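Local coordinates for serine proteinase inhibitor A (Sagittaria sagittifolia, PDB 3E8L), which probably inhibits trypsin and chymotrypsin simultaneously through two reactive sites, and kallikrein weakly, at residues Asp49-Tyr54 and Pro94-Thr99; Thr74-Met79 and Ser83-Ser88; Phe89-Pro92 and Asp98-Trp101. The protein carries 2 engineered substitutions. One frame throughout, in Å; residues are numbered along the deposited sequence.

Contact 1 of 3, residues Asp49-Tyr54 and Pro94-Thr99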
loop_
_atom_site.group_PDB
_atom_site.type_symbol
_atom_site.label_atom_id
_atom_site.label_comp_id
_atom_site.label_asym_id
_atom_site.label_seq_id
_atom_site.Cartn_x
_atom_site.Cartn_y
_atom_site.Cartn_z
ATOM N N ASP A 49 -11.727 -12.611 6.855
ATOM C CA ASP A 49 -10.805 -13.465 7.590
ATOM C C ASP A 49 -9.689 -12.641 8.190
ATOM O O ASP A 49 -9.267 -11.663 7.624
ATOM C CB ASP A 49 -10.193 -14.509 6.656
ATOM C CG ASP A 49 -9.429 -15.594 7.408
ATOM O OD1 ASP A 49 -9.651 -15.797 8.642
ATOM O OD2 ASP A 49 -8.601 -16.245 6.741
ATOM N N ALA A 50 -9.211 -13.113 9.338
ATOM C CA ALA A 50 -8.126 -12.496 10.083
ATOM C C ALA A 50 -8.365 -11.013 10.240
ATOM O O ALA A 50 -9.408 -10.593 10.725
ATOM C CB ALA A 50 -6.795 -12.757 9.410
ATOM N N CYS A 51 -7.390 -10.222 9.830
ATOM C CA CYS A 51 -7.540 -8.787 9.849
ATOM C C CYS A 51 -8.189 -8.334 8.520
ATOM O O CYS A 51 -8.198 -7.152 8.241
ATOM C CB CYS A 51 -6.172 -8.099 10.118
ATOM S SG CYS A 51 -4.974 -8.898 11.326
ATOM N N LYS A 52 -8.759 -9.258 7.725
ATOM C CA LYS A 52 -9.244 -8.886 6.388
ATOM C C LYS A 52 -10.773 -8.839 6.201
ATOM O O LYS A 52 -11.511 -9.675 6.721
ATOM C CB LYS A 52 -8.609 -9.815 5.360
ATOM C CG LYS A 52 -8.838 -9.443 3.908
ATOM C CD LYS A 52 -8.109 -10.413 2.985
ATOM C CE LYS A 52 -6.613 -10.233 3.069
ATOM N NZ LYS A 52 -5.956 -11.015 1.998
ATOM N N SER A 53 -11.225 -7.853 5.432
ATOM C CA SER A 53 -12.643 -7.591 5.197
ATOM C C SER A 53 -12.914 -7.406 3.713
ATOM O O SER A 53 -11.987 -7.103 2.944
ATOM C CB SER A 53 -13.059 -6.305 5.911
ATOM O OG SER A 53 -13.235 -6.496 7.297
ATOM N N TYR A 54 -14.174 -7.575 3.299
ATOM C CA TYR A 54 -14.567 -7.171 1.944
ATOM C C TYR A 54 -15.008 -5.722 2.003
ATOM O O TYR A 54 -15.751 -5.351 2.924
ATOM C CB TYR A 54 -15.726 -8.004 1.411
ATOM C CG TYR A 54 -15.433 -9.469 1.215
ATOM C CD1 TYR A 54 -14.839 -9.918 0.056
ATOM C CD2 TYR A 54 -15.780 -10.406 2.185
ATOM C CE1 TYR A 54 -14.587 -11.257 -0.147
ATOM C CE2 TYR A 54 -15.527 -11.760 2.001
ATOM C CZ TYR A 54 -14.923 -12.181 0.818
ATOM O OH TYR A 54 -14.654 -13.519 0.595
ATOM N N PRO A 94 -7.541 -4.173 16.142
ATOM C CA PRO A 94 -6.411 -4.637 16.958
ATOM C C PRO A 94 -5.102 -4.250 16.268
ATOM O O PRO A 94 -5.042 -4.294 15.034
ATOM C CB PRO A 94 -6.585 -6.155 16.968
ATOM C CG PRO A 94 -7.329 -6.466 15.706
ATOM C CD PRO A 94 -8.237 -5.290 15.474
ATOM N N LEU A 95 -4.071 -3.870 17.033
ATOM C CA LEU A 95 -2.915 -3.176 16.414
ATOM C C LEU A 95 -2.060 -4.034 15.474
ATOM O O LEU A 95 -1.278 -3.501 14.699
ATOM C CB LEU A 95 -2.078 -2.375 17.418
ATOM C CG LEU A 95 -2.817 -1.258 18.174
ATOM C CD1 LEU A 95 -1.851 -0.449 19.017
ATOM C CD2 LEU A 95 -3.627 -0.343 17.234
ATOM N N ILE A 96 -2.234 -5.353 15.509
ATOM C CA ILE A 96 -1.607 -6.200 14.509
ATOM C C ILE A 96 -2.229 -5.998 13.085
ATOM O O ILE A 96 -1.627 -6.371 12.067
ATOM C CB ILE A 96 -1.570 -7.680 14.978
ATOM C CG1 ILE A 96 -0.452 -8.465 14.256
ATOM C CG2 ILE A 96 -2.964 -8.323 14.870
ATOM C CD1 ILE A 96 -0.462 -9.991 14.462
ATOM N N CYS A 97 -3.369 -5.347 12.999
ATOM C CA CYS A 97 -4.012 -5.166 11.717
ATOM C C CYS A 97 -3.987 -3.728 11.200
ATOM O O CYS A 97 -4.198 -2.812 11.956
ATOM C CB CYS A 97 -5.465 -5.659 11.817
ATOM S SG CYS A 97 -5.689 -7.414 12.118
ATOM N N ASP A 98 -3.735 -3.540 9.906
ATOM C CA ASP A 98 -3.980 -2.272 9.256
ATOM C C ASP A 98 -5.352 -2.324 8.594
ATOM O O ASP A 98 -6.094 -3.283 8.758
ATOM C CB ASP A 98 -2.872 -1.895 8.267
ATOM C CG ASP A 98 -2.723 -2.887 7.135
ATOM O OD1 ASP A 98 -3.739 -3.263 6.525
ATOM O OD2 ASP A 98 -1.579 -3.278 6.841
ATOM N N THR A 99 -5.685 -1.277 7.860
ATOM C CA THR A 99 -7.002 -1.092 7.288
ATOM C C THR A 99 -6.887 -0.597 5.826
ATOM O O THR A 99 -7.855 -0.071 5.259
ATOM C CB THR A 99 -7.846 -0.072 8.131
ATOM O OG1 THR A 99 -7.200 1.204 8.110
ATOM C CG2 THR A 99 -8.008 -0.520 9.569
#

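Contact 2 of 3, residues Thr74-Met79 and Ser83-Ser88. With SO4 (sulfate ion), chain I.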
loop_
_atom_site.group_PDB
_atom_site.type_symbol
_atom_site.label_atom_id
_atom_site.label_comp_id
_atom_site.label_asym_id
_atom_site.label_seq_id
_atom_site.Cartn_x
_atom_site.Cartn_y
_atom_site.Cartn_z
ATOM N N THR A 74 6.594 14.068 -0.168
ATOM C CA THR A 74 6.746 15.092 -1.198
ATOM C C THR A 74 5.470 15.438 -1.938
ATOM O O THR A 74 5.425 16.413 -2.674
ATOM C CB THR A 74 7.851 14.746 -2.220
ATOM O OG1 THR A 74 7.357 13.811 -3.181
ATOM C CG2 THR A 74 9.079 14.197 -1.537
ATOM N N SER A 75 4.434 14.636 -1.741
ATOM C CA SER A 75 3.160 14.884 -2.396
ATOM C C SER A 75 2.527 16.174 -1.900
ATOM O O SER A 75 2.643 16.521 -0.728
ATOM C CB SER A 75 2.200 13.721 -2.163
ATOM O OG SER A 75 0.978 13.931 -2.841
ATOM N N GLN A 76 1.860 16.882 -2.801
ATOM C CA GLN A 76 1.084 18.061 -2.411
ATOM C C GLN A 76 -0.149 17.561 -1.642
ATOM O O GLN A 76 -0.525 16.407 -1.787
ATOM C CB GLN A 76 0.741 18.939 -3.628
ATOM C CG GLN A 76 0.415 18.175 -4.901
ATOM C CD GLN A 76 -0.821 17.373 -4.722
ATOM O OE1 GLN A 76 -0.791 16.135 -4.747
ATOM N NE2 GLN A 76 -1.922 18.059 -4.465
ATOM N N PRO A 77 -0.744 18.405 -0.782
ATOM C CA PRO A 77 -1.746 17.941 0.207
ATOM C C PRO A 77 -3.151 17.585 -0.318
ATOM O O PRO A 77 -4.051 17.322 0.481
ATOM C CB PRO A 77 -1.857 19.138 1.175
ATOM C CG PRO A 77 -0.721 20.059 0.818
ATOM C CD PRO A 77 -0.455 19.836 -0.618
ATOM N N VAL A 78 -3.346 17.562 -1.629
ATOM C CA VAL A 78 -4.679 17.393 -2.170
ATOM C C VAL A 78 -4.709 16.220 -3.135
ATOM O O VAL A 78 -3.742 15.987 -3.842
ATOM C CB VAL A 78 -5.172 18.727 -2.829
ATOM C CG1 VAL A 78 -5.189 18.657 -4.341
ATOM C CG2 VAL A 78 -6.528 19.095 -2.303
ATOM N N MET A 79 -5.803 15.465 -3.153
ATOM C CA MET A 79 -5.916 14.323 -4.055
ATOM C C MET A 79 -6.064 14.824 -5.490
ATOM O O MET A 79 -6.938 15.647 -5.768
ATOM C CB MET A 79 -7.082 13.405 -3.630
ATOM C CG MET A 79 -7.425 12.312 -4.609
ATOM S SD MET A 79 -8.614 11.020 -4.137
ATOM C CE MET A 79 -9.168 11.458 -2.516
ATOM N N SER A 83 -4.123 10.332 -10.129
ATOM C CA SER A 83 -3.005 9.965 -9.264
ATOM C C SER A 83 -3.384 8.773 -8.418
ATOM O O SER A 83 -4.536 8.354 -8.384
ATOM C CB SER A 83 -2.593 11.121 -8.362
ATOM O OG SER A 83 -1.729 11.986 -9.044
ATOM N N ARG A 84 -2.403 8.236 -7.725
ATOM C CA ARG A 84 -2.598 7.004 -6.975
ATOM C C ARG A 84 -2.386 7.177 -5.480
ATOM O O ARG A 84 -1.425 7.808 -5.038
ATOM C CB ARG A 84 -1.726 5.882 -7.557
ATOM C CG ARG A 84 -2.444 5.173 -8.677
ATOM C CD ARG A 84 -2.330 5.889 -10.029
ATOM N NE ARG A 84 -1.033 5.544 -10.559
ATOM C CZ ARG A 84 -0.812 4.907 -11.689
ATOM N NH1 ARG A 84 -1.807 4.590 -12.499
ATOM N NH2 ARG A 84 0.436 4.620 -12.001
ATOM N N TYR A 85 -3.309 6.613 -4.718
ATOM C CA TYR A 85 -3.309 6.755 -3.277
ATOM C C TYR A 85 -3.656 5.478 -2.554
ATOM O O TYR A 85 -4.396 4.629 -3.066
ATOM C CB TYR A 85 -4.278 7.849 -2.873
ATOM C CG TYR A 85 -3.964 9.125 -3.574
ATOM C CD1 TYR A 85 -2.875 9.902 -3.182
ATOM C CD2 TYR A 85 -4.732 9.547 -4.648
ATOM C CE1 TYR A 85 -2.571 11.087 -3.843
ATOM C CE2 TYR A 85 -4.436 10.716 -5.319
ATOM C CZ TYR A 85 -3.358 11.481 -4.919
ATOM O OH TYR A 85 -3.086 12.643 -5.594
ATOM N N LYS A 86 -3.097 5.357 -1.352
ATOM C CA LYS A 86 -3.465 4.321 -0.399
ATOM C C LYS A 86 -4.777 4.753 0.260
ATOM O O LYS A 86 -4.887 5.892 0.728
ATOM C CB LYS A 86 -2.343 4.209 0.625
ATOM C CG LYS A 86 -2.520 3.200 1.756
ATOM C CD LYS A 86 -1.117 2.954 2.354
ATOM C CE LYS A 86 -1.143 2.585 3.823
ATOM N NZ LYS A 86 0.156 2.921 4.476
ATOM N N PHE A 87 -5.770 3.863 0.257
ATOM C CA PHE A 87 -7.066 4.092 0.924
ATOM C C PHE A 87 -7.069 3.330 2.245
ATOM O O PHE A 87 -6.741 2.151 2.266
ATOM C CB PHE A 87 -8.211 3.572 0.050
ATOM C CG PHE A 87 -8.582 4.476 -1.107
ATOM C CD1 PHE A 87 -7.632 5.298 -1.725
ATOM C CD2 PHE A 87 -9.893 4.473 -1.602
ATOM C CE1 PHE A 87 -7.994 6.115 -2.806
ATOM C CE2 PHE A 87 -10.249 5.273 -2.675
ATOM C CZ PHE A 87 -9.311 6.096 -3.273
ATOM N N SER A 88 -7.448 3.982 3.341
ATOM C CA SER A 88 -7.423 3.338 4.653
ATOM C C SER A 88 -8.644 3.736 5.464
ATOM O O SER A 88 -8.911 4.918 5.675
ATOM C CB SER A 88 -6.150 3.704 5.410
ATOM O OG SER A 88 -4.993 3.129 4.804
HETATM S S SO4 I . 2.376 5.055 1.933
HETATM O O1 SO4 I . 2.596 3.767 2.596
HETATM O O2 SO4 I . 2.069 6.086 2.923
HETATM O O3 SO4 I . 3.556 5.425 1.147
HETATM O O4 SO4 I . 1.232 4.956 1.033
#

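Contact 3 of 3, residues Phe89-Pro92 and Asp98-Trp101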
loop_
_atom_site.group_PDB
_atom_site.type_symbol
_atom_site.label_atom_id
_atom_site.label_comp_id
_atom_site.label_asym_id
_atom_site.label_seq_id
_atom_site.Cartn_x
_atom_site.Cartn_y
_atom_site.Cartn_z
ATOM N N PHE A 89 -9.400 2.745 5.896
ATOM C CA PHE A 89 -10.524 3.000 6.747
ATOM C C PHE A 89 -10.085 3.478 8.127
ATOM O O PHE A 89 -9.092 3.008 8.678
ATOM C CB PHE A 89 -11.364 1.736 6.910
ATOM C CG PHE A 89 -12.239 1.419 5.723
ATOM C CD1 PHE A 89 -13.145 2.362 5.226
ATOM C CD2 PHE A 89 -12.183 0.166 5.133
ATOM C CE1 PHE A 89 -13.972 2.055 4.125
ATOM C CE2 PHE A 89 -13.000 -0.157 4.050
ATOM C CZ PHE A 89 -13.901 0.777 3.546
ATOM N N SER A 90 -10.840 4.420 8.683
ATOM C CA SER A 90 -10.608 4.867 10.046
ATOM C C SER A 90 -11.610 4.120 10.886
ATOM O O SER A 90 -12.790 4.477 10.943
ATOM C CB SER A 90 -10.820 6.375 10.165
ATOM O OG SER A 90 -10.404 6.836 11.432
ATOM N N MET A 91 -11.145 3.038 11.495
ATOM C CA MET A 91 -12.035 2.117 12.205
ATOM C C MET A 91 -11.267 1.451 13.329
ATOM O O MET A 91 -10.057 1.265 13.218
ATOM C CB MET A 91 -12.601 1.078 11.241
ATOM C CG MET A 91 -11.537 0.223 10.535
ATOM S SD MET A 91 -12.206 -1.038 9.443
ATOM C CE MET A 91 -13.292 -1.944 10.567
ATOM N N PRO A 92 -11.954 1.114 14.430
ATOM C CA PRO A 92 -11.224 0.519 15.548
ATOM C C PRO A 92 -10.671 -0.825 15.098
ATOM O O PRO A 92 -11.353 -1.553 14.369
ATOM C CB PRO A 92 -12.302 0.337 16.616
ATOM C CG PRO A 92 -13.445 1.196 16.191
ATOM C CD PRO A 92 -13.397 1.199 14.709
ATOM N N ASP A 98 -3.735 -3.540 9.906
ATOM C CA ASP A 98 -3.980 -2.272 9.256
ATOM C C ASP A 98 -5.352 -2.324 8.594
ATOM O O ASP A 98 -6.094 -3.283 8.758
ATOM C CB ASP A 98 -2.872 -1.895 8.267
ATOM C CG ASP A 98 -2.723 -2.887 7.135
ATOM O OD1 ASP A 98 -3.739 -3.263 6.525
ATOM O OD2 ASP A 98 -1.579 -3.278 6.841
ATOM N N THR A 99 -5.685 -1.277 7.860
ATOM C CA THR A 99 -7.002 -1.092 7.288
ATOM C C THR A 99 -6.887 -0.597 5.826
ATOM O O THR A 99 -7.855 -0.071 5.259
ATOM C CB THR A 99 -7.846 -0.072 8.131
ATOM O OG1 THR A 99 -7.200 1.204 8.110
ATOM C CG2 THR A 99 -8.008 -0.520 9.569
ATOM N N ALA A 100 -5.709 -0.746 5.225
ATOM C CA ALA A 100 -5.498 -0.281 3.852
ATOM C C ALA A 100 -6.256 -1.182 2.866
ATOM O O ALA A 100 -6.405 -2.384 3.102
ATOM C CB ALA A 100 -4.021 -0.232 3.531
ATOM N N TRP A 101 -6.745 -0.599 1.785
ATOM C CA TRP A 101 -7.457 -1.347 0.767
ATOM C C TRP A 101 -6.481 -2.098 -0.092
ATOM O O TRP A 101 -5.351 -1.645 -0.279
ATOM C CB TRP A 101 -8.214 -0.396 -0.159
ATOM C CG TRP A 101 -9.404 0.250 0.408
ATOM C CD1 TRP A 101 -9.689 0.452 1.732
ATOM C CD2 TRP A 101 -10.484 0.839 -0.331
ATOM N NE1 TRP A 101 -10.902 1.105 1.858
ATOM C CE2 TRP A 101 -11.399 1.360 0.603
ATOM C CE3 TRP A 101 -10.774 0.958 -1.689
ATOM C CZ2 TRP A 101 -12.573 1.990 0.218
ATOM C CZ3 TRP A 101 -11.935 1.594 -2.064
ATOM C CH2 TRP A 101 -12.821 2.094 -1.120
#

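Contact 1 of 3, residues Asp49-Tyr54 and Pro94-Thr99
Cys97 N donates to Pro94 O at 2.8 Å, closing the type I turn Pro94-Cys97 from which the Cys97 side chain reaches across to Cys51. On the other side, Cys51 occupies the third position of a type II' turn, Asp49-Lys52, at the start of strand 52-57; Asp49 N is bonded to Lys52 O at 2.9 Å across that turn. Two turns, 5.4 Å apart between Cys51 CA and Cys97 CA, are thus brought together, and a disulfide makes the join.

Both sulfurs lie anti to their carbonyl carbons, but chi1 is -65° at Cys97 and only -37° at Cys51. The modelled bridge has a left-handed sense, with chi3 -71°. Its finer geometry is doubtful: Cys51 SG to Cys97 SG is 1.8 Å, less than a normal S-S bond, and the approach of Cys51 CB to Cys97 SG is too short for normal bond angles. What is secure is the connection itself. Alongside it, the CG2 branch of Ile96 comes within 4.1 Å of Cys51 SG, a light apolar touch, and Tyr122 adds another by packing on Cys51.

No hydrogen bond joins the segments. The nearest polar pair, Cys51 O and Asp98 O at 4.4 Å, consists of two acceptors. Asp98 OD1 instead receives weak bonds from Asp121 N and Ala100 N. Meanwhile Pro94 forms part of an antiparallel ladder with a strand of another protein chain, consistent with an inhibitor loop gripping a proteinase.

Chemically, then, the join is mainly covalent, with little packing beside it: with only 143 Å² buried between the turns, Cys51-Cys97 ties the loop, probably one presented to a proteinase, to the hairpin turn Asp49-Lys52 of this Kunitz-type β-trefoil, probably limiting its movement.

Contact 2 of 3, residues Thr74-Met79 and Ser83-Ser88
Met79 and Tyr85 form a Met-aromatic contact in this β-trefoil, joining the loop before strand 84-89 to the strand itself. The tight part lies here. Met79 CG is 3.5 Å from Tyr85 CE2, while the sulfur stands farther back, with SD 5.0 Å from the ring centroid and 48° off the ring normal. The methylene therefore does the close touching. Met79 carries CG anti to its backbone N (chi1 171°), which lays the thioether across the CD2-CE2 side of the phenol. Phe69 and Val19 pack against the same methionine.

The hydroxyl end is close to the loop backbone too, Tyr85 OH lying 3.6 Å from Met79 CA. Looser are its approaches to Val78 O, at 3.8 Å, and Gln76 OE1, at 4.3 Å, neither of which it bonds; its hydrogen bond is with Gln80 N, just beyond the loop segment. Gln76 turns its amide inward on its own loop, and NE2 reaches Val78 O at 2.8 Å with an N-H...O angle of 151°. The acceptor lies nearly in the amide plane, so this bond probably helps to fix the amide's rotation, although OE1 is also only 3.1 Å from Val78 O, acceptor beside acceptor.

Lys86, the next residue of the strand, turns away from Met79 to a partly exposed side. Phe128 gives it a cation-pi contact there, and Lys86 NZ donates to O1 of a sulfate ion, probably from the crystallisation liquor, at 3.2 Å.

Contact 3 of 3, residues Phe89-Pro92 and Asp98-Trp101
Thr99 and Phe89 exchange two hydrogen bonds. Thr99 OG1 donates to Phe89 O at 2.7 Å, lying in the carbonyl plane on a lone pair. In return, Phe89 N gives its proton to Thr99 O at 3.3 Å. That bond is fairly straight at nitrogen, 157°, but the donor sits well above the carbonyl plane. A chi1 of 62° sets the threonine hydroxyl between its backbone N and carbonyl carbon, turned to meet Phe89 O, so a side chain supplies one half of the pairing.

Aromatic contact follows beside these bonds. Trp101 NE1 lies over one face of the Phe89 ring, displaced toward the rim, and comes within 3.3 Å of Phe89 CE2. The rings meet obliquely, with planes at 50° and 4.7 Å between the centroids of the Phe89 ring and the Trp101 five-membered ring. Phe89 CZ also meets Trp101 CZ2 at 3.8 Å, and Phe87 and Phe131 extend the aromatic cluster around the indole.

Apolar packing is slighter: Met91 CG touches Thr99 CG2 at 3.7 Å as the two side chains run alongside one another with opposite headings.

Together these contacts close the base of a loop whose Pro92 pairs with a strand of another protein chain, a loop projecting from the β-trefoil to meet a partner, as in Kunitz-type inhibitors.

How the contacts relate
Contacts 1 and 3 both use the stretch around Asp98 and Thr99, and their centres are 8 Å apart. Each of the three contacts is partly buried, two of its four touching residues being buried, but their depths differ: contact 3 lies about 10 Å from the chain centre, contact 2 about 13 Å and contact 1 about 15 Å. The innermost combines hydrogen bonds with buried rings, the outermost relies on a covalent bridge, and contact 2, in another region, sets a thioether against a phenol without polar bonds between its segments. Strand 84-89 links contacts 2 and 3: Phe87 O and Trp101 N, 2.8 Å apart, form a probable hydrogen bond, and Ser88 packs on Thr99 and Ala100.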